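Local coordinates for cellulase (Xanthomonas axonopodis pv. citri, PDB 4W7W), which probably hydrolyses the beta-1,4-glucosidic bonds of cellulose as a family 5 glycoside hydrolase built on an (alpha/beta)8 barrel, at residues P69-W72 with E73-Q76; Q249-T252 with S253-R256; K277-E280 with G281-T284. All blocks are in the same frame, centred on the assembly; numbering follows the deposited sequence.

Interaction 1: residues P69-W72 with E73-Q76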
# COMPACT_ATOMS: atom_id res chain seq x y z
N PRO A 69 -3.18 -4.06 -5.20
CA PRO A 69 -3.31 -2.92 -6.11
C PRO A 69 -4.41 -3.15 -7.14
O PRO A 69 -4.52 -4.24 -7.69
CB PRO A 69 -1.95 -2.91 -6.83
CG PRO A 69 -1.00 -3.56 -5.85
CD PRO A 69 -1.83 -4.64 -5.22
N PHE A 70 -5.17 -2.10 -7.42
CA PHE A 70 -6.08 -2.09 -8.55
C PHE A 70 -6.27 -0.64 -8.97
O PHE A 70 -5.87 0.29 -8.26
CB PHE A 70 -7.43 -2.76 -8.23
CG PHE A 70 -8.18 -2.08 -7.14
CD1 PHE A 70 -7.94 -2.43 -5.84
CD2 PHE A 70 -9.09 -1.07 -7.40
CE1 PHE A 70 -8.59 -1.83 -4.80
CE2 PHE A 70 -9.74 -0.43 -6.36
CZ PHE A 70 -9.50 -0.83 -5.06
N LEU A 71 -6.81 -0.44 -10.17
CA LEU A 71 -6.92 0.91 -10.71
C LEU A 71 -8.27 1.55 -10.50
O LEU A 71 -9.34 0.94 -10.75
CB LEU A 71 -6.66 0.95 -12.21
CG LEU A 71 -5.28 0.46 -12.64
CD1 LEU A 71 -5.12 0.71 -14.13
CD2 LEU A 71 -4.18 1.16 -11.85
N TRP A 72 -8.23 2.81 -10.09
CA TRP A 72 -9.42 3.64 -9.99
C TRP A 72 -10.22 3.61 -11.29
O TRP A 72 -11.43 3.45 -11.29
CB TRP A 72 -8.96 5.06 -9.62
CG TRP A 72 -10.03 6.02 -9.23
CD1 TRP A 72 -11.39 5.84 -9.25
CD2 TRP A 72 -9.81 7.36 -8.81
NE1 TRP A 72 -12.02 6.99 -8.87
CE2 TRP A 72 -11.07 7.94 -8.58
CE3 TRP A 72 -8.66 8.13 -8.61
CZ2 TRP A 72 -11.22 9.26 -8.16
CZ3 TRP A 72 -8.80 9.45 -8.23
CH2 TRP A 72 -10.07 10.00 -8.00
N GLU A 73 -9.53 3.74 -12.42
CA GLU A 73 -10.19 3.80 -13.71
C GLU A 73 -10.89 2.51 -14.09
O GLU A 73 -11.84 2.53 -14.89
CB GLU A 73 -9.18 4.13 -14.80
CG GLU A 73 -8.48 5.47 -14.64
CD GLU A 73 -7.21 5.44 -13.80
OE1 GLU A 73 -6.94 4.45 -13.08
OE2 GLU A 73 -6.48 6.45 -13.81
N ARG A 74 -10.41 1.38 -13.55
CA ARG A 74 -11.01 0.08 -13.84
C ARG A 74 -12.18 -0.23 -12.91
O ARG A 74 -13.14 -0.88 -13.35
CB ARG A 74 -9.96 -1.03 -13.81
CG ARG A 74 -8.97 -0.88 -14.94
CD ARG A 74 -7.91 -1.98 -14.99
NE ARG A 74 -7.09 -1.80 -16.19
CZ ARG A 74 -5.78 -2.02 -16.28
NH1 ARG A 74 -5.08 -2.50 -15.27
NH2 ARG A 74 -5.18 -1.75 -17.43
N VAL A 75 -12.14 0.25 -11.66
CA VAL A 75 -13.27 0.01 -10.77
C VAL A 75 -14.36 1.07 -10.90
O VAL A 75 -15.51 0.81 -10.54
CB VAL A 75 -12.78 -0.13 -9.30
CG1 VAL A 75 -12.53 1.21 -8.64
CG2 VAL A 75 -13.75 -0.97 -8.49
N GLN A 76 -14.01 2.25 -11.40
CA GLN A 76 -14.97 3.36 -11.54
C GLN A 76 -14.68 4.07 -12.84
O GLN A 76 -13.93 5.05 -12.85
CB GLN A 76 -14.90 4.33 -10.35
CG GLN A 76 -16.07 5.29 -10.32
CD GLN A 76 -15.98 6.33 -9.20
OE1 GLN A 76 -14.89 6.76 -8.81
NE2 GLN A 76 -17.12 6.73 -8.67
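Trp72 and Gln76 run side by side, pointing the same way, and meet through a side-chain hydrogen bond from Trp72 NE1 to Gln76 OE1, 2.9 Å long. The bond is close to straight, 161° at the hydrogen: OE1 sits at the indole edge, in the ring plane, and NE1 in turn lies in the plane of the amide carbonyl. Both chains leave the backbone with CG anti to their own N (Trp72 chi1 -170°), and Gln76 stays extended beyond CG, which carries its amide out alongside the indole edge, the two planes 30° apart. The other end of the amide, NE2, is held by Gly81 O and Asp132 OD2, fixing its rotation.

Earlier in the turn, Leu71 and Arg74 also travel alongside each other. Leu71 CD1 rests over one face of the guanidinium, offset toward its rim and 3.4 Å from Arg74 NH1. That group is held in place by backbone carbonyls: NE by Pro40, NH1 by Ala32 and Phe34, NH2 by Lys38. Phe70 presents the edge of its ring, at CE2, to Val75 CG1 4.0 Å away.

Leu71 is the N-cap of the short helix 72-75. Its carbonyl takes Val75 N at 3.0 Å and, weakly, Arg74 N, while Gln76 N closes on Trp72 O at 2.8 Å. Glu73 bends back at chi2 toward Leu71 CB, its carboxylate bonded to Asn111 ND2 and Ser116 N.

The helix starts one residue after barrel strand 65-70; Phe70 pairs with neighbouring strand 104-109 through Asp108, Val75 packs on helices 85-100 and 127-141, and Trp72 on Leu109 and Leu133.

Interaction 2: residues Q249-T252 with S253-R256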
# COMPACT_ATOMS: atom_id res chain seq x y z
N GLN A 249 13.41 6.01 10.97
CA GLN A 249 13.44 6.57 12.32
C GLN A 249 12.60 7.83 12.47
O GLN A 249 11.89 7.97 13.47
CB GLN A 249 14.88 6.85 12.79
CG GLN A 249 15.65 5.60 13.07
CD GLN A 249 16.93 5.87 13.81
OE1 GLN A 249 17.08 6.90 14.49
NE2 GLN A 249 17.84 4.95 13.72
N GLY A 250 12.73 8.79 11.55
CA GLY A 250 12.00 10.05 11.70
C GLY A 250 10.49 9.89 11.67
O GLY A 250 9.76 10.48 12.47
N PHE A 251 10.03 9.05 10.74
CA PHE A 251 8.62 8.70 10.63
C PHE A 251 8.14 7.97 11.88
O PHE A 251 7.07 8.29 12.40
CB PHE A 251 8.42 7.87 9.36
CG PHE A 251 7.01 7.38 9.16
CD1 PHE A 251 5.99 8.25 8.82
CD2 PHE A 251 6.71 6.04 9.31
CE1 PHE A 251 4.71 7.77 8.61
CE2 PHE A 251 5.42 5.57 9.11
CZ PHE A 251 4.43 6.44 8.75
N THR A 252 8.94 7.02 12.36
CA THR A 252 8.58 6.29 13.57
C THR A 252 8.41 7.25 14.75
O THR A 252 7.45 7.16 15.52
CB THR A 252 9.66 5.23 13.87
OG1 THR A 252 9.72 4.30 12.78
CG2 THR A 252 9.39 4.48 15.15
N SER A 253 9.33 8.21 14.87
CA SER A 253 9.22 9.17 15.95
C SER A 253 7.96 10.02 15.81
O SER A 253 7.28 10.30 16.78
CB SER A 253 10.45 10.08 16.02
OG SER A 253 10.47 10.81 17.23
N TRP A 254 7.66 10.45 14.58
CA TRP A 254 6.46 11.24 14.33
C TRP A 254 5.21 10.48 14.76
O TRP A 254 4.30 11.05 15.37
CB TRP A 254 6.40 11.62 12.86
CG TRP A 254 5.21 12.44 12.51
CD1 TRP A 254 5.08 13.79 12.64
CD2 TRP A 254 3.95 11.97 11.99
NE1 TRP A 254 3.83 14.19 12.23
CE2 TRP A 254 3.13 13.09 11.82
CE3 TRP A 254 3.45 10.71 11.65
CZ2 TRP A 254 1.83 12.99 11.32
CZ3 TRP A 254 2.16 10.63 11.15
CH2 TRP A 254 1.37 11.76 10.98
N LEU A 255 5.14 9.19 14.43
CA LEU A 255 4.01 8.38 14.88
C LEU A 255 3.90 8.42 16.40
O LEU A 255 2.82 8.65 16.95
CB LEU A 255 4.18 6.92 14.44
CG LEU A 255 4.18 6.65 12.94
CD1 LEU A 255 4.60 5.20 12.71
CD2 LEU A 255 2.83 6.95 12.33
N ARG A 256 5.02 8.20 17.08
CA ARG A 256 5.01 8.15 18.52
C ARG A 256 4.61 9.51 19.13
O ARG A 256 3.81 9.56 20.06
CB ARG A 256 6.36 7.67 19.02
CG ARG A 256 6.33 7.08 20.41
CD ARG A 256 7.67 6.44 20.73
NE ARG A 256 7.78 5.10 20.16
CZ ARG A 256 8.83 4.62 19.53
NH1 ARG A 256 9.94 5.33 19.38
NH2 ARG A 256 8.78 3.38 19.07
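Ser253 sits one turn after Gln249, its N bonded to Gln249 O at 2.9 Å, and its CB packs 3.6 Å from the same carbonyl oxygen. The hydroxyl OG is engaged one turn further on, with Glu257 OE2.

Trp254 N continues the ladder to Gly250 O, and its CB passes 3.4 Å from Phe251 O. The indole approaches the Phe251 ring obliquely, with Trp254 CE3 at 4.4 Å from Phe251 CE1.

This is the middle of helix 243-258, the crossover helix of the beta-alpha-beta unit that links barrel strands 219-226 and 262-268. Its inner side faces the barrel: the Phe251 ring, placed by a CG anti to the backbone N (chi1 177°), lies against Phe221 and Ala223 of strand 219-226 and, like the Trp254 indole, meets Trp196 edge-to-face, while Trp254 NE1 is held by Glu210 OE2.

Leu255 packs over one face of the Phe251 ring in a CH-pi contact, CG standing 4.3 Å from the centroid and 15° off the normal, displaced toward the rim. Its CD1 reaches Phe251 CE2 at 3.7 Å, and CD2 approaches CZ. Leu255 N bonds to Phe251 O.

Arg256 N donates to Thr252 O at 3.1 Å. The Arg256 side chain runs alongside Thr252 and bends at chi3 (-81°), bringing NH2 near Thr252 CG2. Asn289 OD1 and, in a salt bridge, Asp291 OD1 hold that nitrogen, while Thr252 OG1 is bonded to Leu248 O in the preceding turn and to Trp293 NE1.

Interaction 3: residues K277-E280 with G281-T284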
# COMPACT_ATOMS: atom_id res chain seq x y z
N LYS A 277 21.25 -7.80 4.78
CA LYS A 277 21.52 -7.19 6.10
C LYS A 277 20.59 -6.01 6.35
O LYS A 277 20.04 -5.86 7.44
CB LYS A 277 22.97 -6.72 6.23
CG LYS A 277 23.96 -7.82 6.45
CD LYS A 277 25.34 -7.24 6.64
CE LYS A 277 25.50 -6.67 8.05
NZ LYS A 277 26.91 -6.37 8.38
N ALA A 278 20.40 -5.18 5.33
CA ALA A 278 19.51 -4.03 5.48
C ALA A 278 18.08 -4.47 5.72
O ALA A 278 17.36 -3.84 6.50
CB ALA A 278 19.60 -3.15 4.26
N LEU A 279 17.68 -5.54 5.06
CA LEU A 279 16.34 -6.08 5.22
C LEU A 279 16.13 -6.59 6.64
O LEU A 279 15.15 -6.23 7.31
CB LEU A 279 16.08 -7.18 4.19
CG LEU A 279 14.72 -7.87 4.31
CD1 LEU A 279 13.59 -6.86 4.16
CD2 LEU A 279 14.59 -8.97 3.29
N GLU A 280 17.07 -7.41 7.11
CA GLU A 280 17.01 -7.89 8.48
C GLU A 280 16.91 -6.71 9.45
O GLU A 280 16.13 -6.71 10.41
CB GLU A 280 18.25 -8.73 8.81
CG GLU A 280 18.34 -10.06 8.06
CD GLU A 280 17.76 -11.26 8.79
OE1 GLU A 280 17.00 -11.10 9.77
OE2 GLU A 280 18.00 -12.38 8.31
N GLY A 281 17.72 -5.68 9.19
CA GLY A 281 17.75 -4.54 10.09
C GLY A 281 16.44 -3.78 10.13
O GLY A 281 15.98 -3.35 11.20
N MET A 282 15.80 -3.59 8.98
CA MET A 282 14.56 -2.84 8.95
C MET A 282 13.40 -3.65 9.52
O MET A 282 12.55 -3.09 10.22
CB MET A 282 14.33 -2.23 7.57
CG MET A 282 13.85 -3.12 6.49
SD MET A 282 13.95 -2.23 4.90
CE MET A 282 12.84 -0.87 5.16
N LEU A 283 13.38 -4.97 9.29
CA LEU A 283 12.34 -5.82 9.88
C LEU A 283 12.49 -5.89 11.39
O LEU A 283 11.50 -5.81 12.13
CB LEU A 283 12.41 -7.20 9.25
CG LEU A 283 12.07 -7.27 7.76
CD1 LEU A 283 12.35 -8.65 7.23
CD2 LEU A 283 10.63 -6.92 7.51
N THR A 284 13.74 -6.00 11.86
CA THR A 284 14.02 -5.98 13.28
C THR A 284 13.62 -4.64 13.91
O THR A 284 13.01 -4.59 14.99
CB THR A 284 15.51 -6.26 13.53
OG1 THR A 284 15.80 -7.59 13.11
CG2 THR A 284 15.87 -6.09 15.00
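Leu279 overlaps Leu283 one turn on, the two side chains crossing at a slant with Leu279 CD1 against Leu283 CD1 at 3.8 Å. Their first torsions differ: Leu279 carries CG anti to its backbone N (chi1 177°), whereas Leu283 holds CG anti to its carbonyl carbon (chi1 -65°), which leans it back over the preceding turn. There Leu283 CG comes within 3.3 Å of Leu279 O, the carbonyl that also accepts Leu283 N in a nearly straight bond of 168° at the hydrogen. Leu279 CD1 has a looser neighbour in Met282 CG, 4.4 Å away.

Met282 CG lies 3.5 Å from Leu279 O and almost as near Ala278 O. Beyond it the thioether bends at chi3 and leads away from the preceding turn; the side chain packs on Leu227 and Phe267.

On the polar side, Glu280 O is gripped twice by Thr284. The backbone N and the hydroxyl OG1 each bond to it at 2.9 Å, from opposite faces of the carbonyl plane, with OG1 lying above that plane rather than on a lone pair. OG1 also bonds Tyr331 OH. The Glu280 carboxylate reaches the same C-terminal region: OE1 bonds Tyr331 OH and OE2 forms a salt bridge with Lys330 NZ.

Farther out, Leu279 and Leu283 both touch Phe267 of strand 262-268 and Ile327 of helix 325-328, and Leu283 also meets Trp296. Apolar residues toward the strands and polar ones on another flank mark an amphipathic crossover helix, here 273-288 between the seventh and eighth strands of the (alpha/beta)8 barrel.

How the interactions relate
From the N terminus, interaction 1 comes first, closing a single short turn where barrel strand 65-70 gives way to helix 72-75. Interactions 2 and 3 follow in series, each one turn within a barrel helix, 243-258 and then 273-288, with strand 262-268 between them. None nests within or crosses another. Interaction 1 lies on the opposite side of the chain's centre from the other two, its centre about 31 Å from that of interaction 2 and about 33 Å from that of interaction 3. The latter pair are neighbours, centres about 17 Å apart, and do not touch directly; Thr252 and Gln249, however, pack on Tyr285 of helix 273-288, tying the two consecutive helices together.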